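Local coordinates for protein PA1221 (Pseudomonas aeruginosa, PDB 4DG8) that belongs to the ANL superfamily of AMP-binding enzymes, carries a phosphopantetheine attachment region further along its chain, and holds adenosine monophosphate in this model, at residues F201-L213 with E221-N235. Residues are numbered along the deposited sequence; the frame is centred on the assembly and turned at random.
Sequences FAPQMRFLVNSPL and EIWGALLNGGCCVLN
The guanidinium of R206 lies with one face against C231, whose CB sits 3.7 Å above the plane, offset toward the rim; a salt bridge to E44 and a hydrogen bond to the carbonyl of R252 hold the group. F207, on the other face of the sheet, has the CE methyl of M205 at its ring edge, in plane, and meets the helix backbone obliquely, CD1 3.7 Å from A225 N. At the far end the carboxylate of E221 holds the chain just after strand 206-209. Its OE1 accepts from N210 N (2.8 Å), met from above the carboxylate plane, and through its syn lone pair from S211 N (2.9 Å). S211 OG donates to OE2 at 2.5 Å; chi1 of -52° keeps OG beside its own backbone N, turning both to the one carboxylate. The side chains of N210 and N235 lie alongside each other, amide planes 29° apart; N235 ND2 donates a hydrogen bond to N210 OD1 (3.2 Å) and a stronger one to the G238 carbonyl. V209 packs CG2 on C232 CB (3.8 Å) and CB against CD2 of L234. Five backbone hydrogen bonds, from C231 N to M205 O through to N235 N to V209 O, join parallel strands 206-209 and 231-234, with helix 217-226 as the beta-alpha-beta crossover. Strand 44-48 flanks 231-234 on its other side, helix 88-99 packs against I222 and L234, and helix 242-250 touches N235 and lies against L208, on the sheet face opposite F207 and V209.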
loop_
_atom_site.group_PDB
_atom_site.type_symbol
_atom_site.label_atom_id
_atom_site.label_comp_id
_atom_site.label_asym_id
_atom_site.label_seq_id
_atom_site.Cartn_x
_atom_site.Cartn_y
_atom_site.Cartn_z
ATOM N N PHE A 201 19.243 -8.803 -3.125
ATOM C CA PHE A 201 19.520 -10.224 -2.871
ATOM C C PHE A 201 18.971 -11.256 -3.882
ATOM O O PHE A 201 19.165 -12.462 -3.725
ATOM C CB PHE A 201 19.138 -10.570 -1.423
ATOM C CG PHE A 201 19.516 -9.490 -0.435
ATOM C CD1 PHE A 201 20.847 -9.266 -0.100
ATOM C CD2 PHE A 201 18.538 -8.691 0.152
ATOM C CE1 PHE A 201 21.198 -8.269 0.803
ATOM C CE2 PHE A 201 18.879 -7.694 1.065
ATOM C CZ PHE A 201 20.206 -7.482 1.391
ATOM N N ALA A 202 18.263 -10.787 -4.900
ATOM C CA ALA A 202 17.672 -11.691 -5.882
ATOM C C ALA A 202 17.917 -11.178 -7.304
ATOM O O ALA A 202 17.147 -10.364 -7.813
ATOM C CB ALA A 202 16.159 -11.887 -5.604
ATOM N N PRO A 203 19.018 -11.623 -7.938
ATOM C CA PRO A 203 19.374 -11.106 -9.267
ATOM C C PRO A 203 18.198 -11.136 -10.250
ATOM O O PRO A 203 18.066 -10.226 -11.075
ATOM C CB PRO A 203 20.492 -12.058 -9.725
ATOM C CG PRO A 203 21.153 -12.495 -8.454
ATOM C CD PRO A 203 20.005 -12.599 -7.437
ATOM N N GLN A 204 17.349 -12.159 -10.154
ATOM C CA GLN A 204 16.239 -12.324 -11.102
ATOM C C GLN A 204 15.007 -11.504 -10.748
ATOM O O GLN A 204 14.070 -11.402 -11.556
ATOM C CB GLN A 204 15.827 -13.798 -11.256
ATOM C CG GLN A 204 16.849 -14.683 -11.951
ATOM C CD GLN A 204 16.188 -15.854 -12.655
ATOM O OE1 GLN A 204 15.854 -16.870 -12.030
ATOM N NE2 GLN A 204 15.972 -15.708 -13.965
ATOM N N MET A 205 14.993 -10.953 -9.538
ATOM C CA MET A 205 13.932 -10.043 -9.125
ATOM C C MET A 205 12.555 -10.600 -9.471
ATOM O O MET A 205 11.756 -9.921 -10.128
ATOM C CB MET A 205 14.129 -8.652 -9.742
ATOM C CG MET A 205 15.402 -7.946 -9.245
ATOM S SD MET A 205 15.291 -7.676 -7.475
ATOM C CE MET A 205 14.499 -6.061 -7.421
ATOM N N ARG A 206 12.255 -11.826 -9.031
ATOM C CA ARG A 206 10.952 -12.370 -9.372
ATOM C C ARG A 206 10.018 -12.159 -8.191
ATOM O O ARG A 206 9.972 -12.950 -7.243
ATOM C CB ARG A 206 11.076 -13.850 -9.734
ATOM C CG ARG A 206 11.958 -14.103 -10.972
ATOM C CD ARG A 206 12.119 -15.586 -11.276
ATOM N NE ARG A 206 10.857 -16.209 -11.676
ATOM C CZ ARG A 206 10.387 -16.249 -12.920
ATOM N NH1 ARG A 206 11.048 -15.677 -13.917
ATOM N NH2 ARG A 206 9.234 -16.848 -13.169
ATOM N N PHE A 207 9.193 -11.124 -8.322
ATOM C CA PHE A 207 8.378 -10.649 -7.215
ATOM C C PHE A 207 7.024 -11.305 -7.215
ATOM O O PHE A 207 6.357 -11.360 -8.242
ATOM C CB PHE A 207 8.192 -9.128 -7.272
ATOM C CG PHE A 207 9.169 -8.385 -6.450
ATOM C CD1 PHE A 207 10.392 -7.999 -6.986
ATOM C CD2 PHE A 207 8.898 -8.104 -5.123
ATOM C CE1 PHE A 207 11.312 -7.329 -6.212
ATOM C CE2 PHE A 207 9.821 -7.423 -4.344
ATOM C CZ PHE A 207 11.016 -7.035 -4.885
ATOM N N LEU A 208 6.635 -11.817 -6.054
ATOM C CA LEU A 208 5.276 -12.221 -5.829
ATOM C C LEU A 208 4.411 -10.967 -5.945
ATOM O O LEU A 208 4.663 -9.971 -5.273
ATOM C CB LEU A 208 5.145 -12.812 -4.429
ATOM C CG LEU A 208 3.705 -13.086 -4.000
ATOM C CD1 LEU A 208 3.108 -14.145 -4.896
ATOM C CD2 LEU A 208 3.645 -13.526 -2.546
ATOM N N VAL A 209 3.422 -11.012 -6.823
ATOM C CA VAL A 209 2.435 -9.950 -6.911
ATOM C C VAL A 209 1.142 -10.456 -6.302
ATOM O O VAL A 209 0.463 -11.317 -6.862
ATOM C CB VAL A 209 2.197 -9.499 -8.360
ATOM C CG1 VAL A 209 0.989 -8.515 -8.440
ATOM C CG2 VAL A 209 3.457 -8.890 -8.932
ATOM N N ASN A 210 0.840 -9.906 -5.134
ATOM C CA ASN A 210 -0.214 -10.366 -4.250
ATOM C C ASN A 210 -1.113 -9.227 -3.693
ATOM O O ASN A 210 -2.338 -9.335 -3.660
ATOM C CB ASN A 210 0.372 -11.276 -3.158
ATOM C CG ASN A 210 -0.674 -11.724 -2.159
ATOM O OD1 ASN A 210 -1.618 -12.436 -2.505
ATOM N ND2 ASN A 210 -0.516 -11.296 -0.912
ATOM N N SER A 211 -0.478 -8.211 -3.116
ATOM C CA SER A 211 -1.161 -7.025 -2.590
ATOM C C SER A 211 -2.036 -6.327 -3.625
ATOM O O SER A 211 -1.563 -5.973 -4.688
ATOM C CB SER A 211 -0.135 -6.027 -2.040
ATOM O OG SER A 211 0.738 -6.652 -1.124
ATOM N N PRO A 212 -3.331 -6.124 -3.315
ATOM C CA PRO A 212 -4.189 -5.441 -4.297
ATOM C C PRO A 212 -3.724 -4.013 -4.539
ATOM O O PRO A 212 -3.027 -3.445 -3.684
ATOM C CB PRO A 212 -5.571 -5.460 -3.628
ATOM C CG PRO A 212 -5.526 -6.670 -2.736
ATOM C CD PRO A 212 -4.111 -6.694 -2.203
ATOM N N LEU A 213 -4.109 -3.439 -5.678
ATOM C CA LEU A 213 -3.659 -2.095 -6.053
ATOM C C LEU A 213 -4.157 -0.952 -5.153
ATOM O O LEU A 213 -3.764 0.198 -5.335
ATOM C CB LEU A 213 -4.025 -1.789 -7.499
ATOM C CG LEU A 213 -3.292 -2.550 -8.592
ATOM C CD1 LEU A 213 -4.081 -2.409 -9.913
ATOM C CD2 LEU A 213 -1.833 -2.056 -8.713
ATOM N N GLU A 221 5.762 -4.509 -5.285
ATOM C CA GLU A 221 5.654 -5.833 -5.912
ATOM C C GLU A 221 5.752 -5.784 -7.440
ATOM O O GLU A 221 6.403 -6.618 -8.069
ATOM C CB GLU A 221 4.364 -6.520 -5.488
ATOM C CG GLU A 221 4.329 -6.828 -3.993
ATOM C CD GLU A 221 2.976 -7.307 -3.527
ATOM O OE1 GLU A 221 2.090 -7.556 -4.380
ATOM O OE2 GLU A 221 2.810 -7.435 -2.300
ATOM N N ILE A 222 5.091 -4.800 -8.026
ATOM C CA ILE A 222 5.028 -4.673 -9.469
ATOM C C ILE A 222 6.256 -3.977 -10.022
ATOM O O ILE A 222 7.021 -4.564 -10.802
ATOM C CB ILE A 222 3.743 -3.957 -9.892
ATOM C CG1 ILE A 222 2.543 -4.816 -9.469
ATOM C CG2 ILE A 222 3.744 -3.678 -11.410
ATOM C CD1 ILE A 222 1.189 -4.064 -9.433
ATOM N N TRP A 223 6.460 -2.724 -9.614
ATOM C CA TRP A 223 7.536 -1.949 -10.210
ATOM C C TRP A 223 8.925 -2.385 -9.735
ATOM O O TRP A 223 9.905 -2.204 -10.441
ATOM C CB TRP A 223 7.285 -0.450 -10.017
ATOM C CG TRP A 223 5.963 -0.082 -10.616
ATOM C CD1 TRP A 223 4.824 0.269 -9.950
ATOM C CD2 TRP A 223 5.624 -0.109 -12.008
ATOM N NE1 TRP A 223 3.797 0.486 -10.848
ATOM C CE2 TRP A 223 4.259 0.255 -12.116
ATOM C CE3 TRP A 223 6.340 -0.407 -13.176
ATOM C CZ2 TRP A 223 3.599 0.361 -13.356
ATOM C CZ3 TRP A 223 5.682 -0.310 -14.413
ATOM C CH2 TRP A 223 4.330 0.080 -14.487
ATOM N N GLY A 224 9.014 -2.974 -8.548
ATOM C CA GLY A 224 10.287 -3.531 -8.127
ATOM C C GLY A 224 10.810 -4.576 -9.117
ATOM O O GLY A 224 12.008 -4.642 -9.391
ATOM N N ALA A 225 9.916 -5.418 -9.625
ATOM C CA ALA A 225 10.259 -6.323 -10.724
ATOM C C ALA A 225 10.497 -5.608 -12.039
ATOM O O ALA A 225 11.596 -5.684 -12.615
ATOM C CB ALA A 225 9.149 -7.353 -10.928
ATOM N N LEU A 226 9.472 -4.899 -12.517
ATOM C CA LEU A 226 9.513 -4.436 -13.906
ATOM C C LEU A 226 10.574 -3.362 -14.147
ATOM O O LEU A 226 11.071 -3.206 -15.257
ATOM C CB LEU A 226 8.137 -3.929 -14.365
ATOM C CG LEU A 226 7.012 -4.967 -14.452
ATOM C CD1 LEU A 226 5.712 -4.272 -14.800
ATOM C CD2 LEU A 226 7.349 -6.024 -15.507
ATOM N N LEU A 227 10.907 -2.595 -13.119
ATOM C CA LEU A 227 11.912 -1.557 -13.296
ATOM C C LEU A 227 13.333 -2.118 -13.136
ATOM O O LEU A 227 14.327 -1.421 -13.356
ATOM C CB LEU A 227 11.639 -0.368 -12.354
ATOM C CG LEU A 227 10.276 0.285 -12.597
ATOM C CD1 LEU A 227 10.122 1.516 -11.722
ATOM C CD2 LEU A 227 10.072 0.643 -14.094
ATOM N N ASN A 228 13.420 -3.368 -12.687
ATOM C CA ASN A 228 14.689 -4.102 -12.658
ATOM C C ASN A 228 14.940 -5.223 -13.676
ATOM O O ASN A 228 15.929 -5.948 -13.556
ATOM C CB ASN A 228 15.060 -4.489 -11.229
ATOM C CG ASN A 228 15.281 -3.267 -10.372
ATOM O OD1 ASN A 228 16.298 -2.578 -10.511
ATOM N ND2 ASN A 228 14.297 -2.942 -9.531
ATOM N N GLY A 229 14.031 -5.409 -14.631
ATOM C CA GLY A 229 14.179 -6.506 -15.581
ATOM C C GLY A 229 13.772 -7.844 -14.967
ATOM O O GLY A 229 14.106 -8.910 -15.498
ATOM N N GLY A 230 13.047 -7.779 -13.851
ATOM C CA GLY A 230 12.563 -8.966 -13.153
ATOM C C GLY A 230 11.195 -9.398 -13.646
ATOM O O GLY A 230 10.731 -8.946 -14.699
ATOM N N CYS A 231 10.547 -10.285 -12.899
ATOM C CA CYS A 231 9.265 -10.838 -13.330
ATOM C C CYS A 231 8.170 -10.647 -12.295
ATOM O O CYS A 231 8.364 -10.911 -11.109
ATOM C CB CYS A 231 9.389 -12.334 -13.654
ATOM S SG CYS A 231 7.871 -13.067 -14.335
ATOM N N CYS A 232 7.009 -10.201 -12.754
ATOM C CA CYS A 232 5.866 -10.147 -11.877
ATOM C C CYS A 232 5.261 -11.539 -11.885
ATOM O O CYS A 232 4.693 -11.978 -12.888
ATOM C CB CYS A 232 4.841 -9.148 -12.430
ATOM S SG CYS A 232 5.378 -7.453 -12.264
ATOM N N VAL A 233 5.336 -12.209 -10.742
ATOM C CA VAL A 233 4.756 -13.530 -10.606
ATOM C C VAL A 233 3.420 -13.320 -9.919
ATOM O O VAL A 233 3.352 -13.161 -8.694
ATOM C CB VAL A 233 5.642 -14.400 -9.697
ATOM C CG1 VAL A 233 5.096 -15.810 -9.616
ATOM C CG2 VAL A 233 7.084 -14.416 -10.232
ATOM N N LEU A 234 2.350 -13.403 -10.702
ATOM C CA LEU A 234 1.045 -12.951 -10.240
ATOM C C LEU A 234 0.417 -14.052 -9.434
ATOM O O LEU A 234 0.428 -15.209 -9.862
ATOM C CB LEU A 234 0.129 -12.637 -11.427
ATOM C CG LEU A 234 0.615 -11.676 -12.512
ATOM C CD1 LEU A 234 -0.508 -11.451 -13.545
ATOM C CD2 LEU A 234 1.078 -10.357 -11.915
ATOM N N ASN A 235 -0.193 -13.716 -8.304
ATOM C CA ASN A 235 -0.941 -14.742 -7.628
ATOM C C ASN A 235 -2.349 -14.707 -8.187
ATOM O O ASN A 235 -3.200 -13.935 -7.736
ATOM C CB ASN A 235 -1.013 -14.467 -6.119
ATOM C CG ASN A 235 -2.008 -15.398 -5.406
ATOM O OD1 ASN A 235 -2.333 -16.467 -5.914
ATOM N ND2 ASN A 235 -2.497 -14.985 -4.239
HETATM O O HOH W 1 16.770 -8.723 -13.138
HETATM O O HOH W 2 1.626 -9.552 -0.611
#